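Local coordinates for epidermin biosynthesis protein EpiD (Staphylococcus aureus, PDB 3QJG), which binds flavin mononucleotide and probably catalyses the oxidative decarboxylation that modifies the C-terminal end of the epidermin precursor peptide, at residues I97-N100 and L101-I105; K45-G49 and E50-Q54; L83-S87 and N88-K92. One frame throughout, in Å; residues are numbered along the deposited sequence.

Interaction 1: residues I97-N100 and L101-I105; sequences ICDN and LLLTI. With FMN (flavin mononucleotide), chain P.
Asn100 folds its carboxamide back over the first turn of helix 101-107, where OD1 accepts Leu103 N at 2.8 Å. The bond is nearly collinear with the side-chain carbonyl, at a C=O...N angle of 172°. With chi1 at 61°, CG sits between the backbone N and the carbonyl carbon, which swings the amide over the helix end and across the side chain of Leu103, whose CG lies 3.1 Å from Asn100 OD1. The backbone oxygen of Asn100 has two donors from one residue: Thr104 N, almost in line with the carbonyl, and Thr104 OG1, 2.9 Å from Asn100 O and 41° above the carbonyl plane. Having given its proton there, Thr104 OG1 accepts from the ribityl hydroxyl O3' of the FMN at 2.8 Å. O3' directs its hydrogen mainly at this threonine, with Cys98 O a longer, shared acceptor 3.2 Å from O3', while the neighbouring hydroxyl O4' donates to Cys98 O at 2.9 Å. Beside the cap, Cys98 CB rests against Leu103 CB, while Asp99 and Leu103 run side by side. The carboxylate of Asp99 is held by Lys92 of its own chain and by Lys92 of the second subunit, which also supplies several hydrogen-bond partners of this FMN. The whole is a helix N-cap built into a flavin site at a subunit interface.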
loop_
_atom_site.group_PDB
_atom_site.type_symbol
_atom_site.label_atom_id
_atom_site.label_comp_id
_atom_site.label_asym_id
_atom_site.label_seq_id
_atom_site.Cartn_x
_atom_site.Cartn_y
_atom_site.Cartn_z
ATOM N N ILE A 97 9.139 -1.444 34.516
ATOM C CA ILE A 97 8.599 -0.915 33.261
ATOM C C ILE A 97 8.564 -2.138 32.347
ATOM O O ILE A 97 9.597 -2.761 32.130
ATOM C CB ILE A 97 9.532 0.156 32.674
ATOM C CG1 ILE A 97 9.748 1.298 33.679
ATOM C CG2 ILE A 97 8.963 0.789 31.377
ATOM C CD1 ILE A 97 8.595 1.557 34.540
ATOM N N CYS A 98 7.395 -2.520 31.890
ATOM C CA CYS A 98 7.256 -3.644 30.970
ATOM C C CYS A 98 6.357 -3.235 29.828
ATOM O O CYS A 98 5.199 -3.635 29.791
ATOM C CB CYS A 98 6.725 -4.874 31.704
ATOM S SG CYS A 98 5.590 -4.651 33.047
ATOM N N ASP A 99 6.911 -2.484 28.859
ATOM C CA ASP A 99 6.115 -2.013 27.708
ATOM C C ASP A 99 6.254 -2.858 26.431
ATOM O O ASP A 99 5.677 -2.470 25.394
ATOM C CB ASP A 99 6.187 -0.477 27.451
ATOM C CG ASP A 99 7.587 0.085 27.411
ATOM O OD1 ASP A 99 8.494 -0.732 27.197
ATOM O OD2 ASP A 99 7.783 1.371 27.618
ATOM N N ASN A 100 6.965 -4.001 26.543
ATOM C CA ASN A 100 6.949 -5.060 25.522
ATOM C C ASN A 100 6.910 -6.472 26.080
ATOM O O ASN A 100 6.998 -6.636 27.269
ATOM C CB ASN A 100 8.100 -4.898 24.586
ATOM C CG ASN A 100 9.457 -4.996 25.260
ATOM O OD1 ASN A 100 9.704 -5.861 26.116
ATOM N ND2 ASN A 100 10.393 -4.142 24.803
ATOM N N LEU A 101 6.806 -7.504 25.232
ATOM C CA LEU A 101 6.614 -8.824 25.747
ATOM C C LEU A 101 7.844 -9.322 26.570
ATOM O O LEU A 101 7.718 -9.899 27.642
ATOM C CB LEU A 101 6.283 -9.780 24.555
ATOM C CG LEU A 101 6.085 -11.188 25.028
ATOM C CD1 LEU A 101 4.993 -11.209 26.184
ATOM C CD2 LEU A 101 5.764 -12.132 23.723
ATOM N N LEU A 102 9.053 -9.094 26.071
ATOM C CA LEU A 102 10.247 -9.477 26.745
ATOM C C LEU A 102 10.329 -8.918 28.144
ATOM O O LEU A 102 10.692 -9.623 29.098
ATOM C CB LEU A 102 11.461 -8.967 25.942
ATOM C CG LEU A 102 12.873 -9.184 26.470
ATOM C CD1 LEU A 102 13.850 -9.107 25.299
ATOM C CD2 LEU A 102 13.309 -8.105 27.515
ATOM N N LEU A 103 10.020 -7.640 28.273
ATOM C CA LEU A 103 10.156 -6.988 29.554
ATOM C C LEU A 103 9.117 -7.450 30.569
ATOM O O LEU A 103 9.398 -7.518 31.783
ATOM C CB LEU A 103 10.050 -5.484 29.416
ATOM C CG LEU A 103 11.111 -4.684 28.669
ATOM C CD1 LEU A 103 10.682 -3.205 28.535
ATOM C CD2 LEU A 103 12.406 -4.783 29.412
ATOM N N THR A 104 7.909 -7.700 30.078
ATOM C CA THR A 104 6.828 -8.259 30.883
ATOM C C THR A 104 7.115 -9.692 31.397
ATOM O O THR A 104 6.773 -10.035 32.552
ATOM C CB THR A 104 5.495 -8.290 30.065
ATOM O OG1 THR A 104 5.225 -6.963 29.585
ATOM C CG2 THR A 104 4.334 -8.826 30.855
ATOM N N ILE A 105 7.667 -10.524 30.530
ATOM C CA ILE A 105 8.196 -11.797 30.911
ATOM C C ILE A 105 9.208 -11.706 32.051
ATOM O O ILE A 105 9.047 -12.435 33.027
ATOM C CB ILE A 105 8.792 -12.557 29.738
ATOM C CG1 ILE A 105 7.709 -12.871 28.717
ATOM C CG2 ILE A 105 9.346 -13.923 30.199
ATOM C CD1 ILE A 105 8.262 -13.318 27.323
HETATM N N1 FMN P . -0.479 -7.093 32.246
HETATM C C2 FMN P . -0.915 -6.705 33.492
HETATM O O2 FMN P . -0.249 -5.930 34.259
HETATM N N3 FMN P . -2.161 -7.147 33.867
HETATM C C4 FMN P . -2.924 -7.992 33.089
HETATM O O4 FMN P . -4.004 -8.369 33.552
HETATM C C4A FMN P . -2.458 -8.384 31.847
HETATM N N5 FMN P . -3.167 -9.255 31.015
HETATM C C5A FMN P . -2.688 -9.596 29.753
HETATM C C6 FMN P . -3.404 -10.443 28.905
HETATM C C7 FMN P . -2.916 -10.781 27.627
HETATM C C7M FMN P . -3.690 -11.713 26.705
HETATM C C8 FMN P . -1.679 -10.264 27.229
HETATM C C8M FMN P . -1.083 -10.565 25.872
HETATM C C9 FMN P . -0.968 -9.419 28.073
HETATM C C9A FMN P . -1.464 -9.092 29.336
HETATM N N10 FMN P . -0.734 -8.264 30.179
HETATM C C10 FMN P . -1.228 -7.902 31.423
HETATM C "C1'" FMN P . 0.566 -7.716 29.783
HETATM C "C2'" FMN P . 0.463 -6.252 29.377
HETATM O "O2'" FMN P . -0.436 -5.992 28.328
HETATM C "C3'" FMN P . 1.835 -5.813 28.926
HETATM O "O3'" FMN P . 2.767 -5.772 29.997
HETATM C "C4'" FMN P . 1.752 -4.428 28.238
HETATM O "O4'" FMN P . 3.032 -3.998 27.934
HETATM C "C5'" FMN P . 1.110 -3.414 29.098
HETATM O "O5'" FMN P . 1.162 -2.174 28.447
HETATM P P FMN P . 0.264 -0.945 28.954
HETATM O O1P FMN P . 0.809 0.395 28.322
HETATM O O2P FMN P . 0.329 -0.981 30.408
HETATM O O3P FMN P . -1.173 -1.217 28.651
HETATM O O HOH W 1 10.224 -5.494 33.132
#

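Interaction 2: residues K45-G49 and E50-Q54; sequences KFING and EILKQ. With FMN (flavin mononucleotide), chain M.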
loop_
_atom_site.group_PDB
_atom_site.type_symbol
_atom_site.label_atom_id
_atom_site.label_comp_id
_atom_site.label_asym_id
_atom_site.label_seq_id
_atom_site.Cartn_x
_atom_site.Cartn_y
_atom_site.Cartn_z
ATOM N N LYS A 45 15.566 -5.496 14.930
ATOM C CA LYS A 45 16.300 -5.046 13.732
ATOM C C LYS A 45 17.705 -5.613 13.646
ATOM O O LYS A 45 18.286 -5.560 12.570
ATOM C CB LYS A 45 16.376 -3.494 13.658
ATOM C CG LYS A 45 17.218 -2.890 14.754
ATOM C CD LYS A 45 17.229 -1.313 14.771
ATOM C CE LYS A 45 17.233 -0.879 16.237
ATOM N NZ LYS A 45 17.792 0.443 16.350
ATOM N N PHE A 46 18.250 -6.112 14.756
ATOM C CA PHE A 46 19.575 -6.703 14.781
ATOM C C PHE A 46 19.609 -8.185 14.368
ATOM O O PHE A 46 20.709 -8.704 14.068
ATOM C CB PHE A 46 20.253 -6.569 16.137
ATOM C CG PHE A 46 20.529 -5.135 16.576
ATOM C CD1 PHE A 46 21.790 -4.619 16.522
ATOM C CD2 PHE A 46 19.538 -4.357 17.129
ATOM C CE1 PHE A 46 22.047 -3.316 16.947
ATOM C CE2 PHE A 46 19.792 -3.071 17.541
ATOM C CZ PHE A 46 21.053 -2.558 17.449
ATOM N N ILE A 47 18.461 -8.859 14.292
ATOM C CA ILE A 47 18.438 -10.310 14.124
ATOM C C ILE A 47 17.530 -10.736 12.971
ATOM O O ILE A 47 16.867 -9.916 12.344
ATOM C CB ILE A 47 18.058 -11.077 15.449
ATOM C CG1 ILE A 47 16.725 -10.615 16.051
ATOM C CG2 ILE A 47 19.166 -10.911 16.513
ATOM C CD1 ILE A 47 15.471 -11.066 15.330
ATOM N N ASN A 48 17.497 -12.029 12.688
ATOM C CA ASN A 48 16.720 -12.505 11.571
ATOM C C ASN A 48 15.972 -13.693 12.148
ATOM O O ASN A 48 16.532 -14.747 12.405
ATOM C CB ASN A 48 17.687 -12.797 10.447
ATOM C CG ASN A 48 17.041 -13.466 9.263
ATOM O OD1 ASN A 48 15.975 -14.064 9.397
ATOM N ND2 ASN A 48 17.692 -13.373 8.078
ATOM N N GLY A 49 14.705 -13.475 12.430
ATOM C CA GLY A 49 13.912 -14.440 13.135
ATOM C C GLY A 49 13.867 -15.799 12.492
ATOM O O GLY A 49 13.707 -16.790 13.176
ATOM N N GLU A 50 13.984 -15.885 11.181
ATOM C CA GLU A 50 13.896 -17.220 10.563
ATOM C C GLU A 50 15.233 -17.952 10.685
ATOM O O GLU A 50 15.247 -19.183 10.721
ATOM C CB GLU A 50 13.468 -17.130 9.108
ATOM C CG GLU A 50 12.019 -16.661 8.926
ATOM C CD GLU A 50 10.988 -17.777 9.133
ATOM O OE1 GLU A 50 11.099 -18.827 8.438
ATOM O OE2 GLU A 50 10.073 -17.571 9.994
ATOM N N ILE A 51 16.329 -17.184 10.732
ATOM C CA ILE A 51 17.668 -17.722 10.983
ATOM C C ILE A 51 17.693 -18.263 12.422
ATOM O O ILE A 51 18.124 -19.359 12.632
ATOM C CB ILE A 51 18.807 -16.643 10.758
ATOM C CG1 ILE A 51 19.115 -16.418 9.258
ATOM C CG2 ILE A 51 20.111 -16.993 11.535
ATOM C CD1 ILE A 51 19.478 -17.664 8.493
ATOM N N LEU A 52 17.179 -17.513 13.385
ATOM C CA LEU A 52 17.067 -17.976 14.764
ATOM C C LEU A 52 16.334 -19.314 14.825
ATOM O O LEU A 52 16.775 -20.216 15.532
ATOM C CB LEU A 52 16.394 -16.947 15.657
ATOM C CG LEU A 52 17.101 -15.609 15.888
ATOM C CD1 LEU A 52 16.259 -14.632 16.694
ATOM C CD2 LEU A 52 18.428 -15.793 16.569
ATOM N N LYS A 53 15.277 -19.473 14.042
ATOM C CA LYS A 53 14.514 -20.709 14.086
ATOM C C LYS A 53 15.223 -21.896 13.526
ATOM O O LYS A 53 14.755 -22.981 13.664
ATOM C CB LYS A 53 13.188 -20.567 13.382
ATOM C CG LYS A 53 12.183 -19.777 14.161
ATOM C CD LYS A 53 10.888 -19.637 13.346
ATOM C CE LYS A 53 10.332 -18.272 13.465
ATOM N NZ LYS A 53 9.403 -17.962 12.364
ATOM N N GLN A 54 16.353 -21.688 12.873
ATOM C CA GLN A 54 17.183 -22.789 12.443
ATOM C C GLN A 54 17.839 -23.439 13.668
ATOM O O GLN A 54 18.168 -24.631 13.644
ATOM C CB GLN A 54 18.242 -22.294 11.468
ATOM C CG GLN A 54 17.683 -21.765 10.171
ATOM C CD GLN A 54 17.209 -22.914 9.287
ATOM O OE1 GLN A 54 16.038 -23.021 8.976
ATOM N NE2 GLN A 54 18.108 -23.786 8.938
HETATM N N1 FMN M . 22.764 -0.286 23.764
HETATM C C2 FMN M . 23.299 -1.029 24.785
HETATM O O2 FMN M . 22.908 -0.847 25.932
HETATM N N3 FMN M . 24.283 -1.932 24.540
HETATM C C4 FMN M . 24.758 -2.127 23.280
HETATM O O4 FMN M . 25.643 -2.941 23.163
HETATM C C4A FMN M . 24.251 -1.386 22.216
HETATM N N5 FMN M . 24.691 -1.553 20.919
HETATM C C5A FMN M . 24.113 -0.847 19.912
HETATM C C6 FMN M . 24.595 -0.981 18.617
HETATM C C7 FMN M . 24.011 -0.263 17.593
HETATM C C7M FMN M . 24.468 -0.398 16.169
HETATM C C8 FMN M . 22.959 0.614 17.880
HETATM C C8M FMN M . 22.316 1.472 16.817
HETATM C C9 FMN M . 22.515 0.788 19.175
HETATM C C9A FMN M . 23.087 0.058 20.206
HETATM N N10 FMN M . 22.647 0.257 21.514
HETATM C C10 FMN M . 23.227 -0.471 22.494
HETATM C "C1'" FMN M . 21.547 1.210 21.904
HETATM C "C2'" FMN M . 20.248 0.455 22.172
HETATM O "O2'" FMN M . 19.942 -0.415 21.066
HETATM C "C3'" FMN M . 19.220 1.484 22.468
HETATM O "O3'" FMN M . 19.519 2.197 23.692
HETATM C "C4'" FMN M . 17.824 0.864 22.542
HETATM O "O4'" FMN M . 16.875 1.831 22.959
HETATM C "C5'" FMN M . 17.719 -0.231 23.551
HETATM O "O5'" FMN M . 16.458 -0.837 23.332
HETATM P P FMN M . 16.106 -2.278 23.951
HETATM O O1P FMN M . 14.612 -2.363 24.013
HETATM O O2P FMN M . 16.722 -2.377 25.309
HETATM O O3P FMN M . 16.433 -3.454 23.130
#
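Asn48 lies against Ile51 at the start of helix 49-55, its carboxamide crossing the isoleucine side chain obliquely with Asn48 CG 3.6 Å from Ile51 CG1. This is the close-packed part of the contact. With CG anti to the backbone N (chi1 173°), the amide reaches forward along the first turn, and OD1 takes Glu50 N at 3.2 Å, the donor tilted 16° from the carbonyl plane, plus a weak bond from Ile51 N. The main chain closes the turn with Leu52 N bonded to Asn48 O at 3.0 Å. The other end of the amide, ND2, donates to Lys45 O of the fourth subunit, and Lys45 O of this chain receives the reciprocal bond. On the inner side, in one of the two conformers of Ile47, its CD1 meets Leu52 CD1 beside Tyr59 and Leu12. Earlier in the loop Phe46 turns its edge to the benzenoid end of the FMN, its CE1 3.7 Å from flavin C7. The looser side belongs to Lys53, an exposed residue. Its chain, bent at chi3, passes over Gly49 O, and NZ is modelled in a salt bridge with Glu50 OE2, so short that its exact geometry is doubtful. One carboxamide is thus used at both ends: its oxygen caps a helix and its nitrogen ties two subunits together.

Interaction 3: residues L83-S87 and N88-K92; sequences LPATS and NTINK. With FMN (flavin mononucleotide), chain M.
Phosphate oxygen O2P of the FMN is gripped by three side chains: Thr86 OG1 at 2.6 Å, Thr89 OG1 at 2.8 Å and Asn88 ND2 at 2.9 Å, the last N-H nearly straight at 172°. Thr86 works twice. Its chi1 of 54° tucks OG1 over the main chain, from where it donates to the phosphate and accepts Thr89 N at 3.1 Å, capping helix 87-94. Thr89 OG1, anti to its own carbonyl carbon, reaches the same phosphate oxygen from one turn further on. Next to the cap, Ser87 N bonds flavin O2 at 2.9 Å, and Thr86 CG2 lies 3.4 Å from flavin C2. Away from the ligand, Ala85 CB packs on Ile90 CD1, joining the end of strand 79-85 to the helix. The far end of the Asn88 amide, OD1, accepts Cys98 N of the third subunit, which would fix the rotation of the amide. The arrangement is an N-capped helix following a parallel strand of the Rossmann-like sheet, with side chains of the cap and first turn forming the phosphate site of this flavoprotein.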
loop_
_atom_site.group_PDB
_atom_site.type_symbol
_atom_site.label_atom_id
_atom_site.label_comp_id
_atom_site.label_asym_id
_atom_site.label_seq_id
_atom_site.Cartn_x
_atom_site.Cartn_y
_atom_site.Cartn_z
ATOM N N LEU A 83 20.508 -11.695 27.247
ATOM C CA LEU A 83 21.832 -11.773 26.621
ATOM C C LEU A 83 21.748 -11.458 25.125
ATOM O O LEU A 83 21.078 -12.194 24.374
ATOM C CB LEU A 83 22.441 -13.174 26.817
ATOM C CG LEU A 83 23.934 -13.228 26.497
ATOM C CD1 LEU A 83 24.648 -14.398 27.148
ATOM C CD2 LEU A 83 24.186 -13.198 24.996
ATOM N N PRO A 84 22.389 -10.361 24.685
ATOM C CA PRO A 84 23.030 -9.264 25.445
ATOM C C PRO A 84 21.977 -8.376 26.089
ATOM O O PRO A 84 20.923 -8.166 25.489
ATOM C CB PRO A 84 23.724 -8.453 24.375
ATOM C CG PRO A 84 22.920 -8.770 23.089
ATOM C CD PRO A 84 22.470 -10.154 23.230
ATOM N N ALA A 85 22.309 -7.783 27.234
ATOM C CA ALA A 85 21.426 -6.971 27.982
ATOM C C ALA A 85 21.921 -5.570 27.826
ATOM O O ALA A 85 23.043 -5.299 28.254
ATOM C CB ALA A 85 21.437 -7.348 29.506
ATOM N N THR A 86 21.066 -4.722 27.226
ATOM C CA THR A 86 21.274 -3.311 27.111
ATOM C C THR A 86 21.038 -2.620 28.404
ATOM O O THR A 86 20.259 -3.104 29.270
ATOM C CB THR A 86 20.295 -2.659 26.112
ATOM O OG1 THR A 86 18.936 -2.993 26.451
ATOM C CG2 THR A 86 20.603 -3.108 24.689
ATOM N N SER A 87 21.668 -1.455 28.518
ATOM C CA SER A 87 21.375 -0.574 29.601
ATOM C C SER A 87 19.875 -0.216 29.740
ATOM O O SER A 87 19.347 -0.194 30.874
ATOM C CB SER A 87 22.181 0.695 29.425
ATOM O OG SER A 87 22.166 1.399 30.619
ATOM N N ASN A 88 19.175 0.051 28.616
ATOM C CA ASN A 88 17.750 0.368 28.667
ATOM C C ASN A 88 16.940 -0.700 29.284
ATOM O O ASN A 88 16.081 -0.383 30.114
ATOM C CB ASN A 88 17.214 0.660 27.238
ATOM C CG ASN A 88 15.729 0.706 27.144
ATOM O OD1 ASN A 88 15.131 1.658 27.563
ATOM N ND2 ASN A 88 15.103 -0.319 26.440
ATOM N N THR A 89 17.084 -1.958 28.775
ATOM C CA THR A 89 16.368 -3.041 29.338
ATOM C C THR A 89 16.679 -3.236 30.856
ATOM O O THR A 89 15.757 -3.384 31.651
ATOM C CB THR A 89 16.562 -4.308 28.515
ATOM O OG1 THR A 89 15.867 -4.176 27.261
ATOM C CG2 THR A 89 16.084 -5.543 29.251
ATOM N N ILE A 90 17.932 -3.130 31.283
ATOM C CA ILE A 90 18.273 -3.324 32.712
ATOM C C ILE A 90 17.519 -2.266 33.581
ATOM O O ILE A 90 16.891 -2.580 34.632
ATOM C CB ILE A 90 19.828 -3.307 32.892
ATOM C CG1 ILE A 90 20.417 -4.631 32.427
ATOM C CG2 ILE A 90 20.307 -2.962 34.346
ATOM C CD1 ILE A 90 21.906 -4.599 32.160
ATOM N N ASN A 91 17.542 -1.035 33.090
ATOM C CA ASN A 91 16.977 0.085 33.816
ATOM C C ASN A 91 15.408 0.072 33.776
ATOM O O ASN A 91 14.719 0.505 34.733
ATOM C CB ASN A 91 17.532 1.382 33.283
ATOM C CG ASN A 91 18.987 1.533 33.523
ATOM O OD1 ASN A 91 19.500 1.174 34.601
ATOM N ND2 ASN A 91 19.702 2.032 32.521
ATOM N N LYS A 92 14.854 -0.399 32.679
ATOM C CA LYS A 92 13.413 -0.609 32.616
ATOM C C LYS A 92 13.025 -1.727 33.623
ATOM O O LYS A 92 12.056 -1.573 34.394
ATOM C CB LYS A 92 12.932 -0.956 31.211
ATOM C CG LYS A 92 12.935 0.184 30.166
ATOM C CD LYS A 92 11.713 0.230 29.353
ATOM C CE LYS A 92 11.672 1.084 28.114
ATOM N NZ LYS A 92 10.779 0.384 27.060
HETATM N N1 FMN M . 22.764 -0.286 23.764
HETATM C C2 FMN M . 23.299 -1.029 24.785
HETATM O O2 FMN M . 22.908 -0.847 25.932
HETATM N N3 FMN M . 24.283 -1.932 24.540
HETATM C C4 FMN M . 24.758 -2.127 23.280
HETATM O O4 FMN M . 25.643 -2.941 23.163
HETATM C C4A FMN M . 24.251 -1.386 22.216
HETATM N N5 FMN M . 24.691 -1.553 20.919
HETATM C C5A FMN M . 24.113 -0.847 19.912
HETATM C C6 FMN M . 24.595 -0.981 18.617
HETATM C C7 FMN M . 24.011 -0.263 17.593
HETATM C C7M FMN M . 24.468 -0.398 16.169
HETATM C C8 FMN M . 22.959 0.614 17.880
HETATM C C8M FMN M . 22.316 1.472 16.817
HETATM C C9 FMN M . 22.515 0.788 19.175
HETATM C C9A FMN M . 23.087 0.058 20.206
HETATM N N10 FMN M . 22.647 0.257 21.514
HETATM C C10 FMN M . 23.227 -0.471 22.494
HETATM C "C1'" FMN M . 21.547 1.210 21.904
HETATM C "C2'" FMN M . 20.248 0.455 22.172
HETATM O "O2'" FMN M . 19.942 -0.415 21.066
HETATM C "C3'" FMN M . 19.220 1.484 22.468
HETATM O "O3'" FMN M . 19.519 2.197 23.692
HETATM C "C4'" FMN M . 17.824 0.864 22.542
HETATM O "O4'" FMN M . 16.875 1.831 22.959
HETATM C "C5'" FMN M . 17.719 -0.231 23.551
HETATM O "O5'" FMN M . 16.458 -0.837 23.332
HETATM P P FMN M . 16.106 -2.278 23.951
HETATM O O1P FMN M . 14.612 -2.363 24.013
HETATM O O2P FMN M . 16.722 -2.377 25.309
HETATM O O3P FMN M . 16.433 -3.454 23.130
#

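In the fold
Along the chain the order is interaction 2, interaction 3, interaction 1, and each caps the start of a helix: 49-55, 87-94 and 101-107. Strands 34-39 and 79-85, which precede the first two, lie in the same sheet with strand 7-12 between them. Interactions 1 and 3 have centres 12 Å apart and touch where Leu103 packs on Lys92 and Thr89. Interaction 2 lies about 20 Å from each, centre to centre, yet shares one FMN with interaction 3. Interaction 1 serves a different FMN, held largely by another subunit. Each chain therefore contributes to more than one flavin site, so complete flavin sites probably need the assembled subunits.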